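PDB 4JHM: mandelate racemase / muconate lactonizing enzyme, C-terminal domain protein from Pseudovibrio sp. JE062, which is of unknown function but belongs to the enolase superfamily, whose members join an N-terminal alpha+beta domain to a TIM-barrel-like C-terminal domain. Local coordinates for residues 17-22 with 60-65; 52-57 with 64-69; 24-27 with 32-35; 37-42 with 358-363; 270-275 with 304-309. All coordinates share one frame; numbering follows the deposited sequence.

Overall arrangement
From the N terminus, the chain leaves strand 8-16 and enters contact 1, which closes a loop from 17-22 to 60-65. Contact 3 (24-27 with 32-35) is a short local closure lying wholly within that loop. Strand 34-44 then starts contact 4, which crosses contact 1 and closes only at 358-363. Contact 2 (52-57 with 64-69) falls between the two halves of contact 4 and ends on the same stretch as contact 1. Contact 5 (270-275 with 304-309) also lies within the span of contact 4. Contacts 1 to 3 tie together the N-terminal domain, contact 5 packs the barrel-like domain, and contact 4 joins the two.

Contact 1: residues 17-22 with 60-65; sequences ADENAP and NFFDRC
Ala-17 lies over one face of the Phe-62 ring, and this apolar, CH-pi type of packing supplies most of the 143 Å² buried between the segments. CB of Ala-17 is modelled too close to the ring for two carbons, so the details of this approach are doubtful. Phe-62 has CG anti to its carbonyl carbon (chi1 -64°), which swings the ring across to the 17-22 loop. Looser packing adds Glu-19, whose CG is 4.5 Å from CE2 of Phe-62.

Both loops belong to the N-terminal domain of the enolase-type fold: strand 8-16 runs into 17-22, whereas residues 60-65 link strand 50-58 to helix 65-73. The Phe-62 ring also rests on Leu-34 and Thr-36 of strand 34-44, while Ala-17 touches Phe-370 of strand 369-376.

Between the two segments no polar bond is found; each has its own. Asp-18 to Ala-21 form a type I beta turn, with Ala-21 N bonded to Asp-18 O at 3.0 Å. In the other loop, Asp-63 OD1 accepts a weak capping bond from Cys-65 N at 3.1 Å, where the chain turns into the helix, and Asp-63 N is hydrogen-bonded to Thr-36 OG1. Phe-61 makes a cation-pi contact with Arg-71 of the second subunit.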
# COMPACT_ATOMS: atom_id res chain seq x y z
N ALA A 17 48.02 -5.79 -19.09
CA ALA A 17 47.15 -6.37 -20.11
C ALA A 17 47.99 -7.23 -21.06
O ALA A 17 49.21 -7.29 -20.93
CB ALA A 17 46.43 -5.28 -20.88
N ASP A 18 47.33 -7.89 -22.01
CA ASP A 18 47.99 -8.76 -22.97
C ASP A 18 47.48 -8.47 -24.38
O ASP A 18 46.32 -8.75 -24.70
CB ASP A 18 47.76 -10.23 -22.61
CG ASP A 18 48.50 -11.19 -23.53
OD1 ASP A 18 48.06 -11.38 -24.68
OD2 ASP A 18 49.52 -11.77 -23.10
N GLU A 19 48.34 -7.90 -25.22
CA GLU A 19 47.98 -7.57 -26.59
C GLU A 19 47.50 -8.81 -27.36
O GLU A 19 46.60 -8.72 -28.19
CB GLU A 19 49.18 -6.95 -27.32
CG GLU A 19 49.66 -5.63 -26.73
CD GLU A 19 50.89 -5.08 -27.43
OE1 GLU A 19 51.02 -3.84 -27.52
OE2 GLU A 19 51.74 -5.88 -27.90
N ASN A 20 48.09 -9.96 -27.05
CA ASN A 20 47.80 -11.19 -27.77
C ASN A 20 46.57 -11.92 -27.22
O ASN A 20 46.23 -13.02 -27.67
CB ASN A 20 49.01 -12.13 -27.74
CG ASN A 20 50.22 -11.55 -28.47
OD1 ASN A 20 51.00 -12.29 -29.07
ND2 ASN A 20 50.36 -10.24 -28.43
N ALA A 21 45.90 -11.31 -26.25
CA ALA A 21 44.73 -11.93 -25.62
C ALA A 21 43.49 -11.72 -26.48
O ALA A 21 43.25 -10.62 -26.99
CB ALA A 21 44.51 -11.36 -24.23
N PRO A 22 42.68 -12.78 -26.65
CA PRO A 22 41.46 -12.61 -27.41
C PRO A 22 40.52 -11.66 -26.69
O PRO A 22 40.32 -11.80 -25.48
CB PRO A 22 40.86 -14.02 -27.45
CG PRO A 22 41.43 -14.71 -26.26
CD PRO A 22 42.80 -14.13 -26.07
N ASN A 60 39.38 0.97 -27.70
CA ASN A 60 40.52 1.69 -28.26
C ASN A 60 41.84 1.46 -27.52
O ASN A 60 42.82 1.04 -28.13
CB ASN A 60 40.21 3.19 -28.32
CG ASN A 60 38.85 3.48 -28.93
OD1 ASN A 60 38.50 2.93 -29.97
ND2 ASN A 60 38.09 4.35 -28.28
N PHE A 61 41.87 1.75 -26.23
CA PHE A 61 43.10 1.60 -25.46
C PHE A 61 42.84 0.86 -24.15
O PHE A 61 41.72 0.83 -23.66
CB PHE A 61 43.71 2.96 -25.14
CG PHE A 61 43.86 3.86 -26.34
CD1 PHE A 61 44.88 3.66 -27.25
CD2 PHE A 61 42.98 4.92 -26.54
CE1 PHE A 61 45.01 4.49 -28.35
CE2 PHE A 61 43.11 5.75 -27.63
CZ PHE A 61 44.12 5.54 -28.55
N PHE A 62 43.90 0.28 -23.58
CA PHE A 62 43.84 -0.22 -22.22
C PHE A 62 43.62 0.95 -21.27
O PHE A 62 43.89 2.10 -21.62
CB PHE A 62 45.12 -0.97 -21.85
CG PHE A 62 45.34 -2.21 -22.67
CD1 PHE A 62 44.48 -3.29 -22.57
CD2 PHE A 62 46.42 -2.30 -23.55
CE1 PHE A 62 44.68 -4.43 -23.32
CE2 PHE A 62 46.63 -3.44 -24.30
CZ PHE A 62 45.75 -4.50 -24.19
N ASP A 63 43.13 0.65 -20.08
CA ASP A 63 42.56 1.67 -19.20
C ASP A 63 43.54 2.19 -18.15
O ASP A 63 44.11 1.41 -17.39
CB ASP A 63 41.33 1.08 -18.51
CG ASP A 63 40.56 2.11 -17.72
OD1 ASP A 63 40.32 3.22 -18.24
OD2 ASP A 63 40.18 1.80 -16.57
N ARG A 64 43.71 3.51 -18.11
CA ARG A 64 44.43 4.16 -17.00
C ARG A 64 43.46 4.90 -16.06
O ARG A 64 43.90 5.52 -15.09
CB ARG A 64 45.47 5.14 -17.54
CG ARG A 64 46.49 4.55 -18.50
CD ARG A 64 47.44 5.64 -18.99
NE ARG A 64 48.15 5.24 -20.20
CZ ARG A 64 49.45 4.97 -20.27
NH1 ARG A 64 49.99 4.62 -21.43
NH2 ARG A 64 50.22 5.06 -19.19
N CYS A 65 42.16 4.82 -16.35
CA CYS A 65 41.14 5.48 -15.53
C CYS A 65 41.19 5.06 -14.07
O CYS A 65 41.22 5.89 -13.17
CB CYS A 65 39.74 5.18 -16.09
SG CYS A 65 38.40 5.96 -15.16

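Contact 2: residues 52-57 with 64-69; sequences GATMSY and RCIIES
Ser-56 OG, which touches CG1 of Ile-66 at 3.3 Å, is gripped by two polar groups: Asn-38 ND2 and Asp-63 OD2 are both hydrogen-bonded to it. An amide donor on one bond and a carboxylate acceptor on the other are consistent with a hydroxyl that receives the first and gives the second. Ser-56 OG stands anti to its carbonyl carbon (chi1 -46°), and from there it reaches the helix side of the strand.

Across the contact itself the touching is by van der Waals packing, one hydroxyl-to-carbon and one methyl-to-methyl approach. Ile-66 is the helix residue involved, through two separate branches: CG1 meets the serine hydroxyl, while CG2 meets CG2 of Thr-54 at 3.8 Å. The side chains of Thr-54 and Ile-66 cross at about a right angle, so their methyls meet without running alongside each other. The hydroxyl of Thr-54 is engaged elsewhere, bonded to the backbone O of Thr-274.

The segments are strand 50-58 and the first turn of helix 65-73 in the N-terminal domain, an alpha+beta unit in which helices cover one side of an antiparallel sheet. Ile-66 also packs on Ala-103 of helix 100-119 and on Trp-98 of the second subunit, and the same Trp-98 donates through NE1 to Met-55 O.

The segments bury 108 Å² between them, and all three touching residues are interior. Because Ser-56 OG and Thr-54 OG1 have polar partners elsewhere, Ile-66 can pack against the serine hydroxyl and the threonine methyl without needing to supply a polar group.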
# COMPACT_ATOMS: atom_id res chain seq x y z
N GLY A 52 45.32 -6.87 -3.97
CA GLY A 52 43.94 -6.65 -4.38
C GLY A 52 43.94 -6.26 -5.84
O GLY A 52 44.98 -5.89 -6.38
N ALA A 53 42.78 -6.34 -6.49
CA ALA A 53 42.70 -6.08 -7.92
C ALA A 53 41.28 -5.80 -8.37
O ALA A 53 40.33 -6.39 -7.86
CB ALA A 53 43.26 -7.26 -8.69
N THR A 54 41.14 -4.90 -9.34
CA THR A 54 39.87 -4.71 -10.01
C THR A 54 40.08 -4.59 -11.52
O THR A 54 41.11 -4.08 -11.98
CB THR A 54 39.11 -3.47 -9.50
OG1 THR A 54 37.75 -3.53 -9.95
CG2 THR A 54 39.76 -2.19 -10.00
N MSE A 55 39.09 -5.06 -12.27
CA MSE A 55 39.21 -5.19 -13.70
C MSE A 55 38.54 -4.05 -14.40
O MSE A 55 37.50 -3.58 -13.96
CB MSE A 55 38.48 -6.49 -14.02
CG MSE A 55 38.83 -7.00 -15.40
SE MSE A 55 37.70 -8.57 -15.77
CE MSE A 55 35.95 -7.70 -15.96
N SER A 56 39.15 -3.58 -15.48
CA SER A 56 38.54 -2.59 -16.35
C SER A 56 38.32 -3.19 -17.73
O SER A 56 39.05 -4.09 -18.14
CB SER A 56 39.43 -1.35 -16.48
OG SER A 56 39.93 -0.93 -15.23
N TYR A 57 37.32 -2.70 -18.45
CA TYR A 57 37.10 -3.10 -19.83
C TYR A 57 36.76 -1.86 -20.66
O TYR A 57 35.69 -1.28 -20.51
CB TYR A 57 36.01 -4.17 -19.94
CG TYR A 57 34.98 -4.09 -18.85
CD1 TYR A 57 35.17 -4.75 -17.64
CD2 TYR A 57 33.81 -3.35 -19.01
CE1 TYR A 57 34.23 -4.67 -16.63
CE2 TYR A 57 32.87 -3.26 -18.01
CZ TYR A 57 33.08 -3.93 -16.82
OH TYR A 57 32.14 -3.85 -15.82
N ARG A 64 43.71 3.51 -18.11
CA ARG A 64 44.43 4.16 -17.00
C ARG A 64 43.46 4.90 -16.06
O ARG A 64 43.90 5.52 -15.09
CB ARG A 64 45.47 5.14 -17.54
CG ARG A 64 46.49 4.55 -18.50
CD ARG A 64 47.44 5.64 -18.99
NE ARG A 64 48.15 5.24 -20.20
CZ ARG A 64 49.45 4.97 -20.27
NH1 ARG A 64 49.99 4.62 -21.43
NH2 ARG A 64 50.22 5.06 -19.19
N CYS A 65 42.16 4.82 -16.35
CA CYS A 65 41.14 5.48 -15.53
C CYS A 65 41.19 5.06 -14.07
O CYS A 65 41.22 5.89 -13.17
CB CYS A 65 39.74 5.18 -16.09
SG CYS A 65 38.40 5.96 -15.16
N ILE A 66 41.16 3.75 -13.85
CA ILE A 66 41.22 3.20 -12.51
C ILE A 66 42.57 3.52 -11.85
O ILE A 66 42.61 4.20 -10.83
CB ILE A 66 40.99 1.68 -12.52
CG1 ILE A 66 39.52 1.37 -12.85
CG2 ILE A 66 41.38 1.05 -11.18
CD1 ILE A 66 38.52 1.86 -11.82
N ILE A 67 43.67 3.05 -12.43
CA ILE A 67 44.98 3.25 -11.82
C ILE A 67 45.23 4.72 -11.45
O ILE A 67 45.93 5.01 -10.48
CB ILE A 67 46.13 2.78 -12.73
CG1 ILE A 67 47.42 2.61 -11.91
CG2 ILE A 67 46.34 3.76 -13.88
CD1 ILE A 67 48.50 1.81 -12.60
N GLU A 68 44.65 5.63 -12.23
CA GLU A 68 44.86 7.06 -12.02
C GLU A 68 43.94 7.59 -10.93
O GLU A 68 44.23 8.60 -10.30
CB GLU A 68 44.64 7.82 -13.33
CG GLU A 68 45.48 9.08 -13.46
CD GLU A 68 46.96 8.85 -13.21
OE1 GLU A 68 47.54 7.90 -13.79
OE2 GLU A 68 47.56 9.62 -12.43
N SER A 69 42.82 6.90 -10.73
CA SER A 69 41.93 7.18 -9.61
C SER A 69 42.59 6.72 -8.32
O SER A 69 42.57 7.43 -7.32
CB SER A 69 40.60 6.45 -9.79
OG SER A 69 39.82 6.52 -8.61

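Contact 3: residues 24-27 with 32-35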
# COMPACT_ATOMS: atom_id res chain seq x y z
N ILE A 24 36.90 -9.97 -25.61
CA ILE A 24 35.58 -10.55 -25.37
C ILE A 24 34.52 -9.47 -25.17
O ILE A 24 34.39 -8.92 -24.07
CB ILE A 24 35.55 -11.51 -24.16
CG1 ILE A 24 36.91 -12.16 -23.92
CG2 ILE A 24 34.49 -12.58 -24.38
CD1 ILE A 24 37.79 -11.40 -22.94
N PRO A 25 33.76 -9.16 -26.23
CA PRO A 25 32.63 -8.25 -26.16
C PRO A 25 31.32 -9.01 -25.93
O PRO A 25 31.07 -10.03 -26.59
CB PRO A 25 32.63 -7.59 -27.54
CG PRO A 25 33.30 -8.57 -28.45
CD PRO A 25 34.02 -9.60 -27.61
N TRP A 26 30.49 -8.53 -25.00
CA TRP A 26 29.23 -9.19 -24.68
C TRP A 26 28.01 -8.47 -25.26
O TRP A 26 26.88 -8.73 -24.85
CB TRP A 26 29.06 -9.39 -23.16
CG TRP A 26 29.97 -8.57 -22.28
CD1 TRP A 26 31.23 -8.90 -21.86
CD2 TRP A 26 29.67 -7.29 -21.68
NE1 TRP A 26 31.74 -7.90 -21.06
CE2 TRP A 26 30.80 -6.91 -20.93
CE3 TRP A 26 28.56 -6.44 -21.71
CZ2 TRP A 26 30.86 -5.71 -20.22
CZ3 TRP A 26 28.62 -5.24 -21.00
CH2 TRP A 26 29.76 -4.89 -20.27
N ALA A 27 28.24 -7.58 -26.21
CA ALA A 27 27.16 -6.91 -26.92
C ALA A 27 27.35 -7.11 -28.42
O ALA A 27 28.48 -7.25 -28.89
CB ALA A 27 27.14 -5.43 -26.59
N PRO A 32 35.15 -4.24 -29.80
CA PRO A 32 35.79 -5.26 -28.96
C PRO A 32 36.43 -4.68 -27.71
O PRO A 32 37.21 -3.73 -27.81
CB PRO A 32 36.86 -5.85 -29.88
CG PRO A 32 37.14 -4.78 -30.89
CD PRO A 32 35.83 -4.08 -31.10
N LEU A 33 36.11 -5.23 -26.55
CA LEU A 33 36.62 -4.70 -25.29
C LEU A 33 38.05 -5.16 -25.02
O LEU A 33 38.37 -6.34 -25.13
CB LEU A 33 35.74 -5.14 -24.12
CG LEU A 33 34.29 -4.67 -24.14
CD1 LEU A 33 33.52 -5.32 -22.99
CD2 LEU A 33 34.19 -3.15 -24.06
N LEU A 34 38.90 -4.20 -24.67
CA LEU A 34 40.26 -4.47 -24.22
C LEU A 34 40.28 -4.59 -22.70
O LEU A 34 39.92 -3.66 -21.99
CB LEU A 34 41.20 -3.35 -24.66
CG LEU A 34 41.79 -3.40 -26.07
CD1 LEU A 34 40.75 -3.81 -27.10
CD2 LEU A 34 42.39 -2.05 -26.43
N TYR A 35 40.70 -5.76 -22.21
CA TYR A 35 40.68 -6.03 -20.78
C TYR A 35 41.98 -5.61 -20.10
O TYR A 35 43.07 -5.97 -20.53
CB TYR A 35 40.36 -7.51 -20.53
CG TYR A 35 38.88 -7.76 -20.60
CD1 TYR A 35 38.19 -7.62 -21.80
CD2 TYR A 35 38.16 -8.07 -19.46
CE1 TYR A 35 36.82 -7.82 -21.86
CE2 TYR A 35 36.79 -8.26 -19.52
CZ TYR A 35 36.13 -8.14 -20.72
OH TYR A 35 34.77 -8.33 -20.78
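Trp-26 and Tyr-35 centre a mixed contact, apolar packing plus an indole-to-phenol hydrogen bond, where the loop after strand 8-16 folds back on the start of strand 34-44 and the residues before it. In the enolase-type fold this loop belongs to the N-terminal domain and commonly lies near the mouth of the barrel. Here that placement fits the contacts of Ile-24 with Pro-141 and of Ala-27 with Phe-200.

The apolar evidence comes from three pairs. Ile-24 CD1 lies over one face of the Tyr-35 ring, 4.2 Å from its centroid and 23° off the normal. Tyr-35 CG is opposite its carbonyl carbon, beside the backbone N (chi1 -82°), which carries the ring toward the 24-27 loop. Leu-33 CD1 approaches the indole of Trp-26 obliquely, 3.8 Å from CE2. Pro-25 CG reaches CA of Pro-32 at 4.2 Å. Leu-33 extends this packing to Tyr-57 of strand 50-58, and both Trp-26 and Leu-33 touch Cys-96 of the second subunit.

Tyr-35 OH donates weakly to Ile-24 O at 3.4 Å and accepts from Trp-26 NE1 at 3.1 Å, the phenol oxygen lying 14° out of the indole plane.

Contact 4: residues 37-42 with 358-363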
# COMPACT_ATOMS: atom_id res chain seq x y z
N ASN A 37 43.79 -5.21 -16.13
CA ASN A 37 43.73 -5.57 -14.72
C ASN A 37 44.47 -4.52 -13.90
O ASN A 37 45.56 -4.09 -14.27
CB ASN A 37 44.36 -6.95 -14.50
CG ASN A 37 44.00 -7.55 -13.15
OD1 ASN A 37 43.39 -6.91 -12.31
ND2 ASN A 37 44.38 -8.81 -12.95
N ASN A 38 43.86 -4.09 -12.80
CA ASN A 38 44.46 -3.10 -11.91
C ASN A 38 44.85 -3.75 -10.59
O ASN A 38 43.99 -4.25 -9.87
CB ASN A 38 43.49 -1.96 -11.66
CG ASN A 38 43.01 -1.31 -12.94
OD1 ASN A 38 43.77 -0.62 -13.61
ND2 ASN A 38 41.75 -1.54 -13.28
N ILE A 39 46.13 -3.74 -10.27
CA ILE A 39 46.59 -4.40 -9.06
C ILE A 39 47.14 -3.41 -8.03
O ILE A 39 47.97 -2.56 -8.36
CB ILE A 39 47.67 -5.45 -9.36
CG1 ILE A 39 47.05 -6.64 -10.08
CG2 ILE A 39 48.33 -5.91 -8.07
CD1 ILE A 39 48.05 -7.67 -10.56
N VAL A 40 46.66 -3.54 -6.80
CA VAL A 40 47.19 -2.80 -5.67
C VAL A 40 47.98 -3.76 -4.78
O VAL A 40 47.42 -4.73 -4.27
CB VAL A 40 46.07 -2.19 -4.81
CG1 VAL A 40 46.66 -1.51 -3.58
CG2 VAL A 40 45.25 -1.20 -5.62
N ARG A 41 49.27 -3.49 -4.61
CA ARG A 41 50.10 -4.28 -3.72
C ARG A 41 50.52 -3.46 -2.51
O ARG A 41 51.26 -2.49 -2.65
CB ARG A 41 51.34 -4.80 -4.45
CG ARG A 41 51.82 -6.15 -3.92
CD ARG A 41 53.32 -6.19 -3.69
NE ARG A 41 54.08 -6.40 -4.92
CZ ARG A 41 55.30 -6.93 -4.96
NH1 ARG A 41 55.90 -7.32 -3.84
NH2 ARG A 41 55.93 -7.08 -6.11
N LEU A 42 50.05 -3.85 -1.33
CA LEU A 42 50.36 -3.12 -0.10
C LEU A 42 51.51 -3.79 0.64
O LEU A 42 51.57 -5.02 0.72
CB LEU A 42 49.14 -3.07 0.81
CG LEU A 42 47.88 -2.41 0.25
CD1 LEU A 42 46.71 -2.65 1.20
CD2 LEU A 42 48.09 -0.92 0.03
N VAL A 358 46.52 -16.21 -3.21
CA VAL A 358 46.94 -15.89 -4.57
C VAL A 358 48.39 -15.43 -4.58
O VAL A 358 48.76 -14.46 -3.93
CB VAL A 358 46.07 -14.78 -5.19
CG1 VAL A 358 46.59 -14.41 -6.57
CG2 VAL A 358 44.62 -15.22 -5.28
N GLU A 359 49.20 -16.16 -5.34
CA GLU A 359 50.61 -15.83 -5.51
C GLU A 359 50.80 -15.31 -6.93
O GLU A 359 50.28 -15.89 -7.89
CB GLU A 359 51.47 -17.06 -5.25
CG GLU A 359 52.88 -16.76 -4.77
CD GLU A 359 53.51 -17.94 -4.05
OE1 GLU A 359 52.80 -18.93 -3.77
OE2 GLU A 359 54.72 -17.87 -3.74
N MSE A 360 51.52 -14.20 -7.07
CA MSE A 360 51.71 -13.58 -8.37
C MSE A 360 53.15 -13.63 -8.77
O MSE A 360 54.03 -13.54 -7.92
CB MSE A 360 51.28 -12.12 -8.32
CG MSE A 360 49.80 -11.96 -8.00
SE MSE A 360 48.76 -11.90 -9.67
CE MSE A 360 48.01 -13.71 -9.59
N ASP A 361 53.38 -13.78 -10.07
CA ASP A 361 54.71 -13.63 -10.65
C ASP A 361 54.94 -12.15 -10.90
O ASP A 361 54.29 -11.55 -11.76
CB ASP A 361 54.82 -14.43 -11.95
CG ASP A 361 56.15 -14.25 -12.64
OD1 ASP A 361 56.83 -13.23 -12.41
OD2 ASP A 361 56.53 -15.14 -13.43
N TRP A 362 55.84 -11.55 -10.13
CA TRP A 362 55.97 -10.09 -10.12
C TRP A 362 56.88 -9.57 -11.22
O TRP A 362 56.87 -8.37 -11.53
CB TRP A 362 56.42 -9.61 -8.74
CG TRP A 362 55.35 -9.81 -7.72
CD1 TRP A 362 55.32 -10.72 -6.71
CD2 TRP A 362 54.11 -9.08 -7.64
NE1 TRP A 362 54.16 -10.60 -6.00
CE2 TRP A 362 53.40 -9.60 -6.55
CE3 TRP A 362 53.55 -8.04 -8.39
CZ2 TRP A 362 52.14 -9.12 -6.18
CZ3 TRP A 362 52.31 -7.56 -8.02
CH2 TRP A 362 51.62 -8.09 -6.92
N ASP A 363 57.66 -10.45 -11.82
CA ASP A 363 58.44 -10.09 -13.00
C ASP A 363 57.54 -10.14 -14.23
O ASP A 363 57.81 -9.49 -15.23
CB ASP A 363 59.66 -11.00 -13.16
CG ASP A 363 60.70 -10.76 -12.09
OD1 ASP A 363 60.31 -10.47 -10.94
OD2 ASP A 363 61.91 -10.84 -12.40
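Arg-41 lays its guanidinium over one face of the Trp-362 indole in a cation-pi contact, joining the N-terminal domain sheet of this enolase-type fold to the end of the barrel-like domain. CZ of Arg-41 is 3.7 Å from the centroid of the five-membered ring of Trp-362 and 16° off its normal, which places the cation above the face. The two planes are 33° apart, so the guanidinium is tilted against the ring. The aliphatic part of the arginine passes along the CH2-CZ2 rim of the six-membered ring, CG of Arg-41 being 3.6 Å from CH2 of Trp-362. Bends at chi2 and chi3 turn the guanidinium back along the indole.

Ile-39, two residues earlier on the same strand, completes the first shell. Its CG2 meets the indole at the edge, 4.1 Å from CH2 of Trp-362, and its CD1 lies 4.4 Å from SE of Met-360, a selenomethionine. CB of Met-360 touches the face of Trp-362 opposite Arg-41 near its rim, so both faces have a neighbour.

Further out, NH1 of Arg-41 forms a salt bridge with OE2 of Glu-49, which would fix the orientation of the guanidinium. Leu-51 of strand 50-58 packs on Arg-41, Met-360 and Trp-362. The tryptophan begins helix 362-368, which leads into strand 369-376 of the same sheet. At the N-cap of helix 362-368, Asp-361 OD1 accepts from Ala-364 N and, weakly, from Asp-363 N at 3.0 Å with an N-H...O angle of 126°.

Contact 5: residues 270-275 with 304-309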
# COMPACT_ATOMS: atom_id res chain seq x y z
N ARG A 270 23.41 -9.80 -6.83
CA ARG A 270 24.62 -10.07 -7.57
C ARG A 270 25.57 -8.91 -7.38
O ARG A 270 25.30 -7.79 -7.80
CB ARG A 270 24.30 -10.25 -9.05
CG ARG A 270 25.52 -10.21 -9.96
CD ARG A 270 25.10 -10.43 -11.41
NE ARG A 270 24.14 -11.53 -11.48
CZ ARG A 270 24.49 -12.81 -11.44
NH1 ARG A 270 25.76 -13.15 -11.36
NH2 ARG A 270 23.55 -13.74 -11.49
N GLN A 271 26.69 -9.19 -6.72
CA GLN A 271 27.69 -8.19 -6.45
C GLN A 271 29.05 -8.76 -6.77
O GLN A 271 29.21 -9.98 -6.88
CB GLN A 271 27.67 -7.79 -4.98
CG GLN A 271 26.39 -7.11 -4.54
CD GLN A 271 26.34 -5.66 -4.94
OE1 GLN A 271 26.21 -5.33 -6.11
NE2 GLN A 271 26.46 -4.77 -3.95
N ASP A 272 30.01 -7.87 -6.91
CA ASP A 272 31.39 -8.24 -7.13
C ASP A 272 32.19 -7.52 -6.06
O ASP A 272 32.01 -6.32 -5.84
CB ASP A 272 31.82 -7.79 -8.53
CG ASP A 272 33.19 -8.30 -8.92
OD1 ASP A 272 33.95 -8.75 -8.03
OD2 ASP A 272 33.51 -8.25 -10.13
N ALA A 273 33.04 -8.26 -5.36
CA ALA A 273 33.83 -7.68 -4.29
C ALA A 273 34.73 -6.58 -4.83
O ALA A 273 35.02 -5.61 -4.14
CB ALA A 273 34.66 -8.76 -3.62
N THR A 274 35.15 -6.72 -6.09
CA THR A 274 36.07 -5.77 -6.71
C THR A 274 35.35 -4.55 -7.28
O THR A 274 35.94 -3.75 -8.00
CB THR A 274 36.84 -6.42 -7.86
OG1 THR A 274 35.93 -6.78 -8.90
CG2 THR A 274 37.57 -7.66 -7.38
N VAL A 275 34.06 -4.42 -6.96
CA VAL A 275 33.26 -3.30 -7.46
C VAL A 275 32.51 -2.58 -6.35
O VAL A 275 32.50 -1.35 -6.31
CB VAL A 275 32.24 -3.77 -8.52
CG1 VAL A 275 31.22 -2.68 -8.79
CG2 VAL A 275 32.94 -4.15 -9.81
N THR A 304 42.44 -13.86 -11.75
CA THR A 304 42.44 -14.75 -10.59
C THR A 304 42.24 -14.03 -9.26
O THR A 304 41.55 -14.54 -8.37
CB THR A 304 43.71 -15.62 -10.53
OG1 THR A 304 44.79 -14.91 -11.14
CG2 THR A 304 43.50 -16.94 -11.27
N LEU A 305 42.83 -12.84 -9.13
CA LEU A 305 42.62 -12.04 -7.93
C LEU A 305 41.15 -11.66 -7.76
O LEU A 305 40.58 -11.79 -6.68
CB LEU A 305 43.48 -10.78 -7.96
CG LEU A 305 44.83 -10.92 -7.26
CD1 LEU A 305 45.71 -9.72 -7.55
CD2 LEU A 305 44.62 -11.09 -5.76
N THR A 306 40.54 -11.18 -8.84
CA THR A 306 39.11 -10.91 -8.84
C THR A 306 38.34 -12.20 -8.53
O THR A 306 37.37 -12.20 -7.78
CB THR A 306 38.62 -10.36 -10.19
OG1 THR A 306 39.02 -8.99 -10.32
CG2 THR A 306 37.11 -10.45 -10.29
N GLN A 307 38.79 -13.30 -9.12
CA GLN A 307 38.15 -14.59 -8.92
C GLN A 307 38.21 -15.01 -7.46
O GLN A 307 37.21 -15.42 -6.89
CB GLN A 307 38.80 -15.66 -9.80
CG GLN A 307 38.67 -15.42 -11.29
CD GLN A 307 39.39 -16.46 -12.12
OE1 GLN A 307 39.38 -17.65 -11.79
NE2 GLN A 307 40.02 -16.03 -13.21
N ALA A 308 39.40 -14.90 -6.87
CA ALA A 308 39.64 -15.40 -5.51
C ALA A 308 38.88 -14.60 -4.46
O ALA A 308 38.26 -15.16 -3.56
CB ALA A 308 41.13 -15.39 -5.21
N ALA A 309 38.92 -13.27 -4.59
CA ALA A 309 38.26 -12.37 -3.64
C ALA A 309 36.81 -12.76 -3.42
O ALA A 309 36.35 -12.84 -2.29
CB ALA A 309 38.35 -10.94 -4.14
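An Asx turn in the barrel-like domain presents Ala-273 and Thr-274 to Ala-309 and Thr-306 of helix 304-316. The turn is defined by Thr-274 N donating to Asp-272 OD1 at 3.1 Å, with a nearly straight angle of 165°. The N-H approaches from well above the carboxylate plane, 58° out of it. Thr-274 OG1 adds a weak bond to the same oxygen at 2.9 Å. Asn-310, one residue past the segment, bonds the start of the turn twice: ND2 to Asp-272 OD1, and OD1 to Ala-273 N.

Across the contact each touching pair includes at least one methyl. CG2 of Thr-274 lies 3.5 Å from OG1 of Thr-306, because OG1 of Thr-274 sits between its backbone N and carbonyl carbon (chi1 65°), turned to Asp-272, and leaves the methyl to face the helix. These two side chains cross at about a right angle. Beside them, CB of Ala-273 meets CB of Ala-309 at 4.3 Å.

All five touching residues are buried. The loop before helix 279-291 thus packs on helix 304-316, which reaches strand 50-58 through Leu-305, within the TIM-barrel-like domain of the enolase superfamily.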